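Local coordinates for protein glycerate dehydrogenase/glyoxylate reductase (Thermus thermophilus, PDB 2CUK) that probably reduces glyoxylate and hydroxypyruvate with a nicotinamide cofactor, as a member of the D-isomer specific 2-hydroxyacid dehydrogenase family, at residues 196-201 with 224-229. Numbering follows the deposited sequence.
Sequences VVSLHT and ILLNTA
Val197 and Leu226 join strands 196-199 and 224-227 as parallel neighbours, axes 4.7 Å apart, in the central sheet of the Rossmann-type NAD-binding domain, where the two belong to one beta-alpha-beta unit. Val197 grips strand 224-227 twice: its N donates to Ile224 O at 2.8 Å, and its O accepts from Leu226 N. Leu199 N then reaches Leu226 O, the donor tilted 28° from the carbonyl plane. On the face carrying Val196, Ser198 and Leu226, Val196, with chi1 at 179°, turns CG1 away from its own N and against Leu226 CD1, 3.8 Å away, while Ser198 OG rests near Leu226 CB; Leu110 of helix 99-114 packs against both Val196 and Leu226. On the reverse face, Leu199 crosses the amide of Asn227, its CB 3.7 Å from Asn227 OD1. This same oxygen accepts from Ala229 N, forming an Asx turn as the strand ends, and Asn227 ND2 bonds Arg230 O. With an alanine in place of Asn227, Ala229 N and Arg230 O would probably lose these mates and the turn would be freer to shift. Past the strand ends waters bridge the two segments: one molecule accepts from Thr228 N, donates to Leu199 O at 2.7 Å and bonds Ser198 OG. Thr228 OG1 is bonded also to Thr106 OG1 of helix 99-114 and to a second water, which lies in the plane of the His200 ring at its edge, 2.9 Å from His200 ND1.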
loop_
_atom_site.group_PDB
_atom_site.type_symbol
_atom_site.label_atom_id
_atom_site.label_comp_id
_atom_site.label_asym_id
_atom_site.label_seq_id
_atom_site.Cartn_x
_atom_site.Cartn_y
_atom_site.Cartn_z
ATOM N N VAL A 196 3.398 15.770 1.957
ATOM C CA VAL A 196 3.704 14.561 2.710
ATOM C C VAL A 196 5.133 14.686 3.228
ATOM O O VAL A 196 6.047 14.969 2.459
ATOM C CB VAL A 196 3.637 13.290 1.828
ATOM C CG1 VAL A 196 3.998 12.063 2.663
ATOM C CG2 VAL A 196 2.246 13.136 1.223
ATOM N N VAL A 197 5.323 14.501 4.527
ATOM C CA VAL A 197 6.658 14.561 5.110
ATOM C C VAL A 197 7.030 13.159 5.575
ATOM O O VAL A 197 6.299 12.549 6.348
ATOM C CB VAL A 197 6.716 15.505 6.334
ATOM C CG1 VAL A 197 8.114 15.462 6.950
ATOM C CG2 VAL A 197 6.354 16.931 5.920
ATOM N N SER A 198 8.161 12.646 5.100
ATOM C CA SER A 198 8.602 11.311 5.491
ATOM C C SER A 198 9.973 11.407 6.151
ATOM O O SER A 198 10.888 12.050 5.623
ATOM C CB SER A 198 8.662 10.388 4.267
ATOM O OG SER A 198 8.862 9.038 4.659
ATOM N N LEU A 199 10.110 10.774 7.312
ATOM C CA LEU A 199 11.360 10.812 8.061
ATOM C C LEU A 199 12.278 9.637 7.744
ATOM O O LEU A 199 11.851 8.478 7.734
ATOM C CB LEU A 199 11.061 10.860 9.562
ATOM C CG LEU A 199 10.064 11.954 9.948
ATOM C CD1 LEU A 199 9.829 11.923 11.452
ATOM C CD2 LEU A 199 10.589 13.323 9.503
ATOM N N HIS A 200 13.543 9.950 7.479
ATOM C CA HIS A 200 14.540 8.937 7.142
ATOM C C HIS A 200 15.912 9.387 7.614
ATOM O O HIS A 200 16.894 9.274 6.882
ATOM C CB HIS A 200 14.577 8.719 5.627
ATOM C CG HIS A 200 13.262 8.305 5.047
ATOM N ND1 HIS A 200 12.717 7.058 5.258
ATOM C CD2 HIS A 200 12.362 8.990 4.303
ATOM C CE1 HIS A 200 11.536 6.992 4.668
ATOM N NE2 HIS A 200 11.298 8.151 4.081
ATOM N N THR A 201 15.974 9.909 8.831
ATOM C CA THR A 201 17.231 10.379 9.391
ATOM C C THR A 201 17.514 9.645 10.696
ATOM O O THR A 201 16.598 9.336 11.460
ATOM C CB THR A 201 17.188 11.905 9.656
ATOM O OG1 THR A 201 18.488 12.365 10.045
ATOM C CG2 THR A 201 16.193 12.230 10.765
ATOM N N ILE A 224 0.368 14.961 5.475
ATOM C CA ILE A 224 0.529 13.615 6.011
ATOM C C ILE A 224 1.956 13.437 6.530
ATOM O O ILE A 224 2.914 13.861 5.883
ATOM C CB ILE A 224 0.302 12.532 4.930
ATOM C CG1 ILE A 224 -1.152 12.554 4.451
ATOM C CG2 ILE A 224 0.663 11.158 5.498
ATOM C CD1 ILE A 224 -1.416 11.616 3.278
ATOM N N LEU A 225 2.088 12.813 7.696
ATOM C CA LEU A 225 3.398 12.544 8.280
ATOM C C LEU A 225 3.683 11.047 8.241
ATOM O O LEU A 225 2.838 10.240 8.625
ATOM C CB LEU A 225 3.455 13.009 9.737
ATOM C CG LEU A 225 4.734 12.603 10.483
ATOM C CD1 LEU A 225 5.929 13.378 9.934
ATOM C CD2 LEU A 225 4.570 12.873 11.971
ATOM N N LEU A 226 4.877 10.685 7.786
ATOM C CA LEU A 226 5.279 9.285 7.717
ATOM C C LEU A 226 6.577 9.082 8.497
ATOM O O LEU A 226 7.501 9.895 8.407
ATOM C CB LEU A 226 5.502 8.865 6.258
ATOM C CG LEU A 226 4.343 8.995 5.265
ATOM C CD1 LEU A 226 4.823 8.597 3.876
ATOM C CD2 LEU A 226 3.177 8.113 5.703
ATOM N N ASN A 227 6.647 8.011 9.276
ATOM C CA ASN A 227 7.867 7.719 10.023
ATOM C C ASN A 227 8.132 6.223 10.110
ATOM O O ASN A 227 7.447 5.498 10.830
ATOM C CB ASN A 227 7.813 8.309 11.437
ATOM C CG ASN A 227 9.117 8.103 12.202
ATOM O OD1 ASN A 227 10.176 7.911 11.601
ATOM N ND2 ASN A 227 9.047 8.156 13.527
ATOM N N THR A 228 9.124 5.764 9.354
ATOM C CA THR A 228 9.505 4.357 9.368
ATOM C C THR A 228 10.956 4.250 9.849
ATOM O O THR A 228 11.576 3.189 9.750
ATOM C CB THR A 228 9.387 3.722 7.965
ATOM O OG1 THR A 228 10.217 4.436 7.037
ATOM C CG2 THR A 228 7.935 3.755 7.484
ATOM N N ALA A 229 11.480 5.354 10.383
ATOM C CA ALA A 229 12.859 5.416 10.878
ATOM C C ALA A 229 13.004 5.086 12.368
ATOM O O ALA A 229 13.218 3.934 12.733
ATOM C CB ALA A 229 13.448 6.799 10.593
HETATM O O HOH W 1 9.375 7.547 7.175
HETATM O O HOH W 2 13.084 4.875 7.117
#